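Local atomic coordinates of cellulase CEL9M (Clostridium cellulolyticum, PDB entry 1IA6), a protein that probably hydrolyses internal beta-1,4-glucosidic linkages of cellulose and related beta-glucans, as a zinc- and calcium-binding endoglucanase module of glycoside hydrolase family 9. Residues 246-251 / 277-282; 252-257 / 310-315; 115-120 / 143-148; 63-68 / 152-157. All blocks are in the same frame, centred on the assembly; numbering follows the deposited sequence.

Interaction 1. Residues 246-251 / 277-282; sequences NKMQDK and KDAIEF. Unlike the reference sequence in segment 277-282: Phe282 (reference Ile).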
loop_
_atom_site.group_PDB
_atom_site.type_symbol
_atom_site.label_atom_id
_atom_site.label_comp_id
_atom_site.label_asym_id
_atom_site.label_seq_id
_atom_site.Cartn_x
_atom_site.Cartn_y
_atom_site.Cartn_z
ATOM N N ASN A 246 20.951 13.408 3.217
ATOM C CA ASN A 246 20.016 14.362 2.630
ATOM C C ASN A 246 18.924 13.675 1.813
ATOM O O ASN A 246 19.152 13.218 0.691
ATOM C CB ASN A 246 20.769 15.360 1.748
ATOM C CG ASN A 246 19.838 16.241 0.946
ATOM O OD1 ASN A 246 18.766 16.618 1.417
ATOM N ND2 ASN A 246 20.245 16.581 -0.272
ATOM N N LYS A 247 17.727 13.634 2.388
ATOM C CA LYS A 247 16.576 13.004 1.763
ATOM C C LYS A 247 16.023 13.778 0.578
ATOM O O LYS A 247 15.032 13.369 -0.030
ATOM C CB LYS A 247 15.464 12.792 2.799
ATOM C CG LYS A 247 15.680 11.608 3.701
ATOM C CD LYS A 247 15.707 10.331 2.878
ATOM C CE LYS A 247 15.841 9.093 3.753
ATOM N NZ LYS A 247 15.744 7.847 2.936
ATOM N N MET A 248 16.642 14.912 0.264
ATOM C CA MET A 248 16.200 15.706 -0.882
ATOM C C MET A 248 16.883 15.135 -2.123
ATOM O O MET A 248 16.671 15.590 -3.251
ATOM C CB MET A 248 16.550 17.190 -0.697
ATOM C CG MET A 248 15.836 17.837 0.483
ATOM S SD MET A 248 14.046 17.520 0.480
ATOM C CE MET A 248 13.455 18.924 -0.448
ATOM N N GLN A 249 17.710 14.126 -1.879
ATOM C CA GLN A 249 18.426 13.402 -2.922
ATOM C C GLN A 249 18.198 11.925 -2.603
ATOM O O GLN A 249 19.134 11.173 -2.327
ATOM C CB GLN A 249 19.920 13.740 -2.894
ATOM C CG GLN A 249 20.259 15.060 -3.581
ATOM C CD GLN A 249 21.738 15.388 -3.525
ATOM O OE1 GLN A 249 22.576 14.499 -3.374
ATOM N NE2 GLN A 249 22.067 16.668 -3.662
ATOM N N ASP A 250 16.930 11.527 -2.642
ATOM C CA ASP A 250 16.517 10.163 -2.331
ATOM C C ASP A 250 16.872 9.179 -3.440
ATOM O O ASP A 250 16.406 9.317 -4.568
ATOM C CB ASP A 250 15.007 10.125 -2.089
ATOM C CG ASP A 250 14.583 8.945 -1.241
ATOM O OD1 ASP A 250 15.192 7.867 -1.380
ATOM O OD2 ASP A 250 13.635 9.094 -0.441
ATOM N N LYS A 251 17.684 8.182 -3.104
ATOM C CA LYS A 251 18.106 7.167 -4.063
ATOM C C LYS A 251 17.234 5.917 -3.955
ATOM O O LYS A 251 17.538 4.881 -4.550
ATOM C CB LYS A 251 19.567 6.778 -3.807
ATOM C CG LYS A 251 20.554 7.928 -3.913
ATOM C CD LYS A 251 21.954 7.467 -3.525
ATOM C CE LYS A 251 22.954 8.607 -3.596
ATOM N NZ LYS A 251 24.301 8.182 -3.123
ATOM N N LYS A 277 11.375 20.697 -6.617
ATOM C CA LYS A 277 11.457 20.291 -8.014
ATOM C C LYS A 277 12.785 19.574 -8.245
ATOM O O LYS A 277 12.843 18.591 -8.981
ATOM C CB LYS A 277 11.353 21.504 -8.943
ATOM C CG LYS A 277 9.999 22.189 -8.915
ATOM C CD LYS A 277 9.973 23.382 -9.855
ATOM C CE LYS A 277 8.611 24.049 -9.859
ATOM N NZ LYS A 277 8.598 25.264 -10.725
ATOM N N ASP A 278 13.849 20.063 -7.612
ATOM C CA ASP A 278 15.160 19.440 -7.762
ATOM C C ASP A 278 15.194 18.053 -7.122
ATOM O O ASP A 278 15.844 17.143 -7.633
ATOM C CB ASP A 278 16.258 20.308 -7.136
ATOM C CG ASP A 278 16.518 21.586 -7.919
ATOM O OD1 ASP A 278 16.190 21.634 -9.123
ATOM O OD2 ASP A 278 17.068 22.537 -7.329
ATOM N N ALA A 279 14.505 17.894 -5.997
ATOM C CA ALA A 279 14.472 16.602 -5.314
ATOM C C ALA A 279 13.838 15.546 -6.216
ATOM O O ALA A 279 14.345 14.429 -6.336
ATOM C CB ALA A 279 13.691 16.717 -4.011
ATOM N N ILE A 280 12.725 15.904 -6.846
ATOM C CA ILE A 280 12.031 14.992 -7.748
ATOM C C ILE A 280 12.887 14.669 -8.968
ATOM O O ILE A 280 13.010 13.507 -9.364
ATOM C CB ILE A 280 10.691 15.598 -8.220
ATOM C CG1 ILE A 280 9.740 15.728 -7.031
ATOM C CG2 ILE A 280 10.079 14.739 -9.308
ATOM C CD1 ILE A 280 9.513 14.434 -6.289
ATOM N N GLU A 281 13.479 15.697 -9.565
ATOM C CA GLU A 281 14.328 15.505 -10.738
ATOM C C GLU A 281 15.489 14.565 -10.432
ATOM O O GLU A 281 15.825 13.697 -11.241
ATOM C CB GLU A 281 14.879 16.848 -11.220
ATOM C CG GLU A 281 13.826 17.805 -11.740
ATOM C CD GLU A 281 14.411 19.153 -12.120
ATOM O OE1 GLU A 281 15.343 19.184 -12.953
ATOM O OE2 GLU A 281 13.943 20.183 -11.583
ATOM N N PHE A 282 16.107 14.743 -9.268
ATOM C CA PHE A 282 17.228 13.896 -8.869
ATOM C C PHE A 282 16.802 12.436 -8.822
ATOM O O PHE A 282 17.432 11.571 -9.435
ATOM C CB PHE A 282 17.755 14.289 -7.488
ATOM C CG PHE A 282 18.856 13.390 -6.987
ATOM C CD1 PHE A 282 20.182 13.630 -7.335
ATOM C CD2 PHE A 282 18.562 12.272 -6.213
ATOM C CE1 PHE A 282 21.198 12.770 -6.919
ATOM C CE2 PHE A 282 19.569 11.404 -5.793
ATOM C CZ PHE A 282 20.890 11.653 -6.148
HETATM O O HOH W 1 14.772 12.947 -3.998
#
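Phe282 lays one face of its ring over the CB of Gln249: the centroid is 3.9 Å from that carbon and the approach is 16° off the ring normal, a CH-pi contact displaced toward the rim. The ring gets there because CG stands opposite the backbone N of Phe282 (chi1 176°), which swings the phenyl off helix 274-289 and onto the chain of the loop. The two side chains cross at about a right angle, yet the amide of Gln249 is tilted only 28° from the ring plane, its extended chain carrying CG along the same face. Backbone joins in, with Gln249 CA 3.5 Å from Phe282 CD2. At the ring edge lie Asp250 O and, 4.1 Å from Phe282 CE2, the CG of Lys251.

One turn back along the helix, Ala279 points its methyl at the loop. Its CA sits 3.2 Å from Met248 O in a CA-H...O contact, while the bent chain of Met248 brings CE to 4.2 Å from Ala279 CB. A water between the segments accepts from Asp250 N at 2.9 Å and donates to Ala279 O at 2.8 Å, with a weak further bond to Met248 O. Asp250 takes no part with its carboxylate, whose OD1 accepts from Trp252 N. Asn246 OD1 takes Met248 N in an Asx turn just upstream.

The direct touches between the two segments are thus van der Waals, CH-pi and CA-H...O contacts, supplemented by one bridging water that satisfies a loop N-H and adds a bond to a helix carbonyl; Asn283 of the same helix contributes a hydrogen bond from ND2 to Asp250 O.

Interaction 2. Residues 252-257 / 310-315; sequences WTMCWD and AAAESM. With CA (calcium ion), chain B; SO4 (sulfate ion), chain E.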
loop_
_atom_site.group_PDB
_atom_site.type_symbol
_atom_site.label_atom_id
_atom_site.label_comp_id
_atom_site.label_asym_id
_atom_site.label_seq_id
_atom_site.Cartn_x
_atom_site.Cartn_y
_atom_site.Cartn_z
ATOM N N TRP A 252 16.153 6.020 -3.191
ATOM C CA TRP A 252 15.245 4.899 -2.998
ATOM C C TRP A 252 13.978 5.196 -3.796
ATOM O O TRP A 252 14.042 5.717 -4.913
ATOM C CB TRP A 252 14.923 4.757 -1.504
ATOM C CG TRP A 252 14.535 3.369 -1.079
ATOM C CD1 TRP A 252 13.343 2.978 -0.534
ATOM C CD2 TRP A 252 15.349 2.191 -1.148
ATOM N NE1 TRP A 252 13.366 1.631 -0.260
ATOM C CE2 TRP A 252 14.584 1.123 -0.628
ATOM C CE3 TRP A 252 16.653 1.933 -1.601
ATOM C CZ2 TRP A 252 15.078 -0.185 -0.547
ATOM C CZ3 TRP A 252 17.144 0.633 -1.518
ATOM C CH2 TRP A 252 16.358 -0.408 -0.996
ATOM N N THR A 253 12.826 4.861 -3.227
ATOM C CA THR A 253 11.559 5.124 -3.890
ATOM C C THR A 253 10.444 5.130 -2.855
ATOM O O THR A 253 10.687 4.957 -1.658
ATOM C CB THR A 253 11.249 4.063 -4.979
ATOM O OG1 THR A 253 10.076 4.454 -5.706
ATOM C CG2 THR A 253 11.015 2.696 -4.353
ATOM N N MET A 254 9.223 5.344 -3.318
ATOM C CA MET A 254 8.074 5.356 -2.431
ATOM C C MET A 254 7.807 3.961 -1.872
ATOM O O MET A 254 7.695 2.992 -2.621
ATOM C CB MET A 254 6.837 5.841 -3.191
ATOM C CG MET A 254 5.528 5.652 -2.436
ATOM S SD MET A 254 4.129 6.290 -3.382
ATOM C CE MET A 254 3.806 4.922 -4.476
ATOM N N CYS A 255 7.713 3.866 -0.552
ATOM C CA CYS A 255 7.420 2.598 0.107
ATOM C C CYS A 255 6.943 2.897 1.523
ATOM O O CYS A 255 6.968 4.052 1.957
ATOM C CB CYS A 255 8.646 1.675 0.113
ATOM S SG CYS A 255 10.108 2.305 0.951
ATOM N N TRP A 256 6.515 1.868 2.244
ATOM C CA TRP A 256 5.985 2.074 3.584
ATOM C C TRP A 256 6.870 2.869 4.541
ATOM O O TRP A 256 6.355 3.553 5.421
ATOM C CB TRP A 256 5.591 0.733 4.230
ATOM C CG TRP A 256 6.700 -0.265 4.352
ATOM C CD1 TRP A 256 7.020 -1.248 3.461
ATOM C CD2 TRP A 256 7.646 -0.369 5.421
ATOM N NE1 TRP A 256 8.110 -1.959 3.910
ATOM C CE2 TRP A 256 8.514 -1.438 5.110
ATOM C CE3 TRP A 256 7.847 0.341 6.614
ATOM C CZ2 TRP A 256 9.572 -1.816 5.949
ATOM C CZ3 TRP A 256 8.897 -0.033 7.448
ATOM C CH2 TRP A 256 9.745 -1.104 7.109
ATOM N N ASP A 257 8.188 2.803 4.366
ATOM C CA ASP A 257 9.098 3.516 5.265
ATOM C C ASP A 257 9.616 4.849 4.735
ATOM O O ASP A 257 9.966 5.732 5.514
ATOM C CB ASP A 257 10.300 2.622 5.605
ATOM C CG ASP A 257 11.207 3.233 6.664
ATOM O OD1 ASP A 257 10.685 3.705 7.693
ATOM O OD2 ASP A 257 12.444 3.228 6.475
ATOM N N ALA A 310 9.512 -1.320 -8.343
ATOM C CA ALA A 310 9.396 -0.854 -9.723
ATOM C C ALA A 310 8.024 -0.235 -9.993
ATOM O O ALA A 310 7.917 0.800 -10.663
ATOM C CB ALA A 310 9.658 -2.009 -10.694
ATOM N N ALA A 311 6.977 -0.866 -9.467
ATOM C CA ALA A 311 5.617 -0.365 -9.644
ATOM C C ALA A 311 5.408 0.958 -8.905
ATOM O O ALA A 311 4.775 1.872 -9.428
ATOM C CB ALA A 311 4.607 -1.400 -9.152
ATOM N N ALA A 312 5.938 1.051 -7.688
ATOM C CA ALA A 312 5.798 2.261 -6.879
ATOM C C ALA A 312 6.470 3.476 -7.524
ATOM O O ALA A 312 5.888 4.560 -7.573
ATOM C CB ALA A 312 6.367 2.023 -5.477
ATOM N N GLU A 313 7.690 3.305 -8.020
ATOM C CA GLU A 313 8.383 4.422 -8.656
ATOM C C GLU A 313 7.632 4.817 -9.926
ATOM O O GLU A 313 7.475 5.999 -10.223
ATOM C CB GLU A 313 9.825 4.033 -9.000
ATOM C CG GLU A 313 10.649 5.134 -9.678
ATOM C CD GLU A 313 11.033 6.278 -8.746
ATOM O OE1 GLU A 313 10.966 6.112 -7.509
ATOM O OE2 GLU A 313 11.427 7.347 -9.260
ATOM N N SER A 314 7.160 3.825 -10.674
ATOM C CA SER A 314 6.433 4.098 -11.908
ATOM C C SER A 314 5.149 4.879 -11.632
ATOM O O SER A 314 4.771 5.763 -12.403
ATOM C CB SER A 314 6.118 2.789 -12.634
ATOM O OG SER A 314 7.318 2.137 -13.022
ATOM N N MET A 315 4.480 4.564 -10.527
ATOM C CA MET A 315 3.254 5.274 -10.184
ATOM C C MET A 315 3.542 6.756 -9.932
ATOM O O MET A 315 2.819 7.627 -10.420
ATOM C CB MET A 315 2.600 4.665 -8.939
ATOM C CG MET A 315 1.313 5.380 -8.549
ATOM S SD MET A 315 0.707 4.954 -6.918
ATOM C CE MET A 315 -0.395 6.333 -6.624
HETATM CA CA CA B . 8.793 7.310 6.960
HETATM S S SO4 E . 9.597 -5.492 3.206
HETATM O O1 SO4 E . 9.145 -6.804 3.718
HETATM O O2 SO4 E . 8.421 -4.692 2.815
HETATM O O3 SO4 E . 10.476 -5.705 2.037
HETATM O O4 SO4 E . 10.356 -4.791 4.267
HETATM O O HOH W 2 7.062 6.172 5.689
HETATM O O HOH W 3 8.459 5.324 8.251
#
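Thr253 and Glu313 supply the polar part of the contact between the loop and helix 306-323. Thr253 OG1 donates to Glu313 OE1 at 2.6 Å, a short bond that meets the anti lone pair of the carboxylate. The Thr253 hydroxyl lies opposite its backbone N (chi1 -173°), and Glu313 bends at chi2 (72°) to bring OE1 back toward the loop.

The apolar part lies beside it. Bent at chi3, Met254 ends with CE 4.0 Å from Ala312 CB and 3.9 Å from Met315 SD; Tyr69 of helix 64-80 also touches its side chain. Separately, the Ala312 methyl packs on loop backbone, CB lying 3.3 Å from Met254 O.

Calcium holds the far end of the loop. Asp257 O binds the ion at 2.4 Å, and two waters that also bind it donate to Trp256 O and Asp257 OD1; Ser208, Asp211 and Asp212 contribute further ligands. A sulfate ion, probably from the crystallisation liquor, accepts from Trp256 NE1 at 3.0 Å and is also bound by Arg308.

Glu313 is buried, touched by Phe284 and Trp287 of helix 274-289, so its charge would probably be costly without donors; the short Thr253 bond is consistent with a carboxylate stabilised there.

Interaction 3. Residues 115-120 / 143-148; sequences FYYQVG and YKADPS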
loop_
_atom_site.group_PDB
_atom_site.type_symbol
_atom_site.label_atom_id
_atom_site.label_comp_id
_atom_site.label_asym_id
_atom_site.label_seq_id
_atom_site.Cartn_x
_atom_site.Cartn_y
_atom_site.Cartn_z
ATOM N N PHE A 115 -4.724 5.848 19.615
ATOM C CA PHE A 115 -4.830 5.132 18.351
ATOM C C PHE A 115 -4.121 3.791 18.433
ATOM O O PHE A 115 -2.898 3.739 18.575
ATOM C CB PHE A 115 -4.217 5.935 17.204
ATOM C CG PHE A 115 -4.409 5.292 15.860
ATOM C CD1 PHE A 115 -5.679 5.198 15.300
ATOM C CD2 PHE A 115 -3.329 4.755 15.167
ATOM C CE1 PHE A 115 -5.874 4.571 14.067
ATOM C CE2 PHE A 115 -3.513 4.126 13.932
ATOM C CZ PHE A 115 -4.786 4.034 13.383
ATOM N N TYR A 116 -4.899 2.713 18.353
ATOM C CA TYR A 116 -4.358 1.357 18.384
ATOM C C TYR A 116 -3.885 1.064 16.973
ATOM O O TYR A 116 -4.618 1.323 16.014
ATOM C CB TYR A 116 -5.452 0.373 18.790
ATOM C CG TYR A 116 -5.810 0.471 20.252
ATOM C CD1 TYR A 116 -5.031 -0.159 21.220
ATOM C CD2 TYR A 116 -6.902 1.231 20.673
ATOM C CE1 TYR A 116 -5.325 -0.039 22.575
ATOM C CE2 TYR A 116 -7.205 1.360 22.030
ATOM C CZ TYR A 116 -6.411 0.721 22.972
ATOM O OH TYR A 116 -6.695 0.840 24.313
ATOM N N TYR A 117 -2.674 0.525 16.827
ATOM C CA TYR A 117 -2.174 0.274 15.480
ATOM C C TYR A 117 -1.589 -1.093 15.151
ATOM O O TYR A 117 -1.071 -1.295 14.054
ATOM C CB TYR A 117 -1.197 1.385 15.077
ATOM C CG TYR A 117 0.062 1.501 15.905
ATOM C CD1 TYR A 117 1.129 0.624 15.717
ATOM C CD2 TYR A 117 0.216 2.538 16.831
ATOM C CE1 TYR A 117 2.326 0.781 16.423
ATOM C CE2 TYR A 117 1.401 2.703 17.541
ATOM C CZ TYR A 117 2.453 1.825 17.329
ATOM O OH TYR A 117 3.634 2.006 18.008
ATOM N N GLN A 118 -1.651 -2.034 16.084
ATOM C CA GLN A 118 -1.185 -3.379 15.778
ATOM C C GLN A 118 -1.975 -4.410 16.549
ATOM O O GLN A 118 -2.075 -4.349 17.774
ATOM C CB GLN A 118 0.312 -3.592 16.052
ATOM C CG GLN A 118 0.749 -4.985 15.538
ATOM C CD GLN A 118 2.241 -5.260 15.612
ATOM O OE1 GLN A 118 3.065 -4.407 15.282
ATOM N NE2 GLN A 118 2.594 -6.474 16.027
ATOM N N VAL A 119 -2.564 -5.341 15.812
ATOM C CA VAL A 119 -3.333 -6.424 16.402
ATOM C C VAL A 119 -2.629 -7.700 15.979
ATOM O O VAL A 119 -2.468 -7.958 14.783
ATOM C CB VAL A 119 -4.779 -6.436 15.884
ATOM C CG1 VAL A 119 -5.502 -7.697 16.359
ATOM C CG2 VAL A 119 -5.504 -5.196 16.380
ATOM N N GLY A 120 -2.203 -8.482 16.966
ATOM C CA GLY A 120 -1.490 -9.718 16.695
ATOM C C GLY A 120 -0.016 -9.555 17.024
ATOM O O GLY A 120 0.495 -8.437 17.108
ATOM N N TYR A 143 0.304 -2.737 20.219
ATOM C CA TYR A 143 0.773 -1.356 20.280
ATOM C C TYR A 143 -0.320 -0.311 20.085
ATOM O O TYR A 143 -1.305 -0.528 19.375
ATOM C CB TYR A 143 1.853 -1.109 19.223
ATOM C CG TYR A 143 3.056 -2.023 19.290
ATOM C CD1 TYR A 143 3.889 -2.037 20.408
ATOM C CD2 TYR A 143 3.380 -2.854 18.216
ATOM C CE1 TYR A 143 5.017 -2.852 20.454
ATOM C CE2 TYR A 143 4.508 -3.675 18.251
ATOM C CZ TYR A 143 5.320 -3.667 19.374
ATOM O OH TYR A 143 6.438 -4.471 19.416
ATOM N N LYS A 144 -0.120 0.837 20.718
ATOM C CA LYS A 144 -1.049 1.947 20.606
ATOM C C LYS A 144 -0.257 3.234 20.774
ATOM O O LYS A 144 0.766 3.260 21.457
ATOM C CB LYS A 144 -2.131 1.869 21.686
ATOM C CG LYS A 144 -1.635 2.134 23.094
ATOM C CD LYS A 144 -2.794 2.204 24.076
ATOM C CE LYS A 144 -2.302 2.428 25.492
ATOM N NZ LYS A 144 -3.433 2.435 26.455
ATOM N N ALA A 145 -0.726 4.293 20.131
ATOM C CA ALA A 145 -0.084 5.585 20.229
ATOM C C ALA A 145 -0.936 6.451 21.146
ATOM O O ALA A 145 -2.162 6.378 21.118
ATOM C CB ALA A 145 0.020 6.222 18.853
ATOM N N ASP A 146 -0.274 7.236 21.986
ATOM C CA ASP A 146 -0.948 8.150 22.898
ATOM C C ASP A 146 0.050 9.248 23.258
ATOM O O ASP A 146 1.173 9.250 22.760
ATOM C CB ASP A 146 -1.456 7.414 24.149
ATOM C CG ASP A 146 -0.367 6.657 24.867
ATOM O OD1 ASP A 146 0.710 7.234 25.106
ATOM O OD2 ASP A 146 -0.597 5.479 25.206
ATOM N N PRO A 147 -0.341 10.202 24.116
ATOM C CA PRO A 147 0.582 11.283 24.484
ATOM C C PRO A 147 1.979 10.876 24.955
ATOM O O PRO A 147 2.914 11.666 24.855
ATOM C CB PRO A 147 -0.199 12.044 25.553
ATOM C CG PRO A 147 -1.601 11.922 25.048
ATOM C CD PRO A 147 -1.675 10.447 24.690
ATOM N N SER A 148 2.129 9.651 25.447
ATOM C CA SER A 148 3.430 9.198 25.932
ATOM C C SER A 148 4.091 8.149 25.043
ATOM O O SER A 148 5.213 7.718 25.312
ATOM C CB SER A 148 3.290 8.642 27.351
ATOM O OG SER A 148 2.409 7.535 27.375
HETATM O O HOH W 4 3.574 3.810 19.874
#
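Tyr117 crosses from its own strand to strand 143-145, one ring face against the backbone there. From CB, chi1 (63°) sets CG between the backbone N and the carbonyl carbon, turning the ring that way. CD1 comes within 4.0 Å of Tyr143 CB; CE1 is 3.4 Å and CZ 3.5 Å from that same carbon. On the other flank CE2 lies 3.7 Å from Ala145 N. At the tip, OH is hydrogen-bonded to a water at 2.6 Å, and that water donates to Lys144 O; Asn199 N is a further partner of OH.

Gln118 stands alongside Tyr143, their amide and ring planes 83° apart, with OE1 in plane at the ring edge, 3.3 Å from Tyr143 CD2. Its NE2 is held by Gly120 O and by Gln201 OE1. On the sheet face opposite Gln118 and Tyr143, Tyr116 and Lys144 lie side by side, Tyr116 CD1 3.6 Å from Lys144 CB.

Phe115 and Ala145 exchange two backbone bonds, Ala145 N to Phe115 O at 2.7 Å being the shorter, and Tyr117 N adds one to Tyr143 O. With strand axes at 149°, this pairing adds strand 143-145 as an edge to a three-stranded antiparallel sheet packed on helix 152-169 of the mainly helical family 9 module.

Interaction 4. Residues 63-68 / 152-157; sequences FGLPQG and SDILSE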
loop_
_atom_site.group_PDB
_atom_site.type_symbol
_atom_site.label_atom_id
_atom_site.label_comp_id
_atom_site.label_asym_id
_atom_site.label_seq_id
_atom_site.Cartn_x
_atom_site.Cartn_y
_atom_site.Cartn_z
ATOM N N PHE A 63 -0.414 -4.871 10.871
ATOM C CA PHE A 63 0.687 -3.953 11.172
ATOM C C PHE A 63 0.305 -2.535 10.764
ATOM O O PHE A 63 0.020 -2.280 9.601
ATOM C CB PHE A 63 1.949 -4.373 10.407
ATOM C CG PHE A 63 2.618 -5.609 10.950
ATOM C CD1 PHE A 63 3.316 -5.567 12.154
ATOM C CD2 PHE A 63 2.575 -6.804 10.244
ATOM C CE1 PHE A 63 3.966 -6.700 12.646
ATOM C CE2 PHE A 63 3.223 -7.945 10.725
ATOM C CZ PHE A 63 3.919 -7.891 11.928
ATOM N N GLY A 64 0.342 -1.613 11.719
ATOM C CA GLY A 64 -0.050 -0.236 11.456
ATOM C C GLY A 64 0.582 0.579 10.338
ATOM O O GLY A 64 -0.131 1.294 9.627
ATOM N N LEU A 65 1.897 0.499 10.163
ATOM C CA LEU A 65 2.522 1.314 9.126
ATOM C C LEU A 65 2.127 0.891 7.715
ATOM O O LEU A 65 1.649 1.716 6.934
ATOM C CB LEU A 65 4.049 1.333 9.288
ATOM C CG LEU A 65 4.807 2.302 8.368
ATOM C CD1 LEU A 65 4.126 3.670 8.345
ATOM C CD2 LEU A 65 6.248 2.435 8.858
ATOM N N PRO A 66 2.329 -0.388 7.358
ATOM C CA PRO A 66 1.935 -0.779 6.000
ATOM C C PRO A 66 0.420 -0.709 5.792
ATOM O O PRO A 66 -0.044 -0.539 4.667
ATOM C CB PRO A 66 2.497 -2.198 5.860
ATOM C CG PRO A 66 2.588 -2.691 7.274
ATOM C CD PRO A 66 3.060 -1.475 8.033
ATOM N N GLN A 67 -0.351 -0.845 6.869
ATOM C CA GLN A 67 -1.806 -0.765 6.746
ATOM C C GLN A 67 -2.173 0.662 6.329
ATOM O O GLN A 67 -2.959 0.868 5.403
ATOM C CB GLN A 67 -2.479 -1.118 8.078
ATOM C CG GLN A 67 -4.004 -1.240 8.018
ATOM C CD GLN A 67 -4.508 -2.672 7.827
ATOM O OE1 GLN A 67 -5.718 -2.913 7.797
ATOM N NE2 GLN A 67 -3.587 -3.625 7.702
ATOM N N GLY A 68 -1.588 1.645 7.011
ATOM C CA GLY A 68 -1.863 3.041 6.698
ATOM C C GLY A 68 -1.308 3.467 5.349
ATOM O O GLY A 68 -1.970 4.170 4.585
ATOM N N SER A 152 4.546 8.819 15.022
ATOM C CA SER A 152 4.339 9.866 14.027
ATOM C C SER A 152 4.184 9.394 12.590
ATOM O O SER A 152 3.373 9.942 11.840
ATOM C CB SER A 152 5.479 10.883 14.099
ATOM O OG SER A 152 5.584 11.425 15.403
ATOM N N ASP A 153 4.963 8.394 12.193
ATOM C CA ASP A 153 4.872 7.901 10.825
ATOM C C ASP A 153 3.561 7.153 10.590
ATOM O O ASP A 153 2.878 7.384 9.589
ATOM C CB ASP A 153 6.090 7.023 10.482
ATOM C CG ASP A 153 6.329 5.899 11.487
ATOM O OD1 ASP A 153 5.824 5.974 12.626
ATOM O OD2 ASP A 153 7.044 4.940 11.136
ATOM N N ILE A 154 3.204 6.271 11.516
ATOM C CA ILE A 154 1.971 5.503 11.403
ATOM C C ILE A 154 0.755 6.425 11.463
ATOM O O ILE A 154 -0.157 6.321 10.643
ATOM C CB ILE A 154 1.886 4.448 12.527
ATOM C CG1 ILE A 154 3.017 3.431 12.346
ATOM C CG2 ILE A 154 0.520 3.753 12.514
ATOM C CD1 ILE A 154 3.015 2.306 13.366
ATOM N N LEU A 155 0.756 7.338 12.429
ATOM C CA LEU A 155 -0.346 8.275 12.596
ATOM C C LEU A 155 -0.529 9.148 11.361
ATOM O O LEU A 155 -1.658 9.433 10.961
ATOM C CB LEU A 155 -0.100 9.159 13.825
ATOM C CG LEU A 155 -0.236 8.455 15.177
ATOM C CD1 LEU A 155 0.270 9.357 16.300
ATOM C CD2 LEU A 155 -1.694 8.082 15.399
ATOM N N SER A 156 0.580 9.559 10.752
ATOM C CA SER A 156 0.525 10.412 9.574
ATOM C C SER A 156 0.015 9.685 8.340
ATOM O O SER A 156 -0.768 10.244 7.578
ATOM C CB SER A 156 1.900 11.024 9.289
ATOM O OG SER A 156 2.265 11.926 10.320
ATOM N N GLU A 157 0.449 8.446 8.131
ATOM C CA GLU A 157 -0.031 7.713 6.968
ATOM C C GLU A 157 -1.525 7.440 7.116
ATOM O O GLU A 157 -2.273 7.491 6.139
ATOM C CB GLU A 157 0.734 6.400 6.787
ATOM C CG GLU A 157 2.155 6.580 6.251
ATOM C CD GLU A 157 2.212 7.436 4.996
ATOM O OE1 GLU A 157 1.325 7.298 4.131
ATOM O OE2 GLU A 157 3.156 8.242 4.864
#
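Leu65 and Ile154 meet where helices 64-80 and 152-169 pack nearly parallel in the (alpha/alpha)6 barrel of family 9 glycosidases, their short segments inclined at 25° with axes 8.4 Å apart. Leu65 CB faces Ile154 CG1 at 3.8 Å. The ethyl branch of Ile154 is opposite its own carbonyl carbon (chi1 -65°), which sends CG1 and CD1 toward the start of helix 64-80, while the CG2 methyl drops onto the backbone of Gly64, 3.8 Å from Gly64 O.

Beyond CB the leucine divides its two methyls. CD2 points at the carboxylate of Asp153, which crosses Leu65 at about a right angle; CD1 reaches the aliphatic CG of Glu157, 4.1 Å off, where the two side chains meet obliquely. Asp153 OD1 is engaged by Gly198 N. Glu157 folds at chi2 (-51°), and its OE2 comes close to OD1 of the calcium ligand Asp212, a closeness of like charges consistent with a shared proton, more probably on Glu157, since Asp212 also binds calcium.

At both glycines bare backbone lies directly against the partner helix. Besides Gly64 under the Ile154 methyl, Gly68 C is 3.9 Å from Glu157 CB and Gly68 O is 3.7 Å from Glu157 O; the CA atoms of Gly68 and Glu157 are 5.0 Å apart. The closest side-chain approach is between Leu65 CD2 and Asp153 OD2, at 3.5 Å.

In the fold
From the N terminus, the chain enters interaction 4 at 63-68 and closes that loop at 152-157. Nested inside it, interaction 3 pairs 115-120 with 143-148, and the two touch directly: Tyr117 meets Ile154, Phe115 meets Leu155, and Gln118 meets Phe63, tying the small sheet to helix 152-169 and to the residue just before helix 64-80. Further on, 246-251 and 252-257 follow each other without a break; interaction 1 closes at 277-282 and interaction 2 at 310-315, so the two cross, binding one loop to successive helices 274-289 and 306-323. Trp256 against Leu65 joins interaction 2 to interaction 4 near calcium, whereas interactions 1 and 3 lie about 32 Å apart, centre to centre.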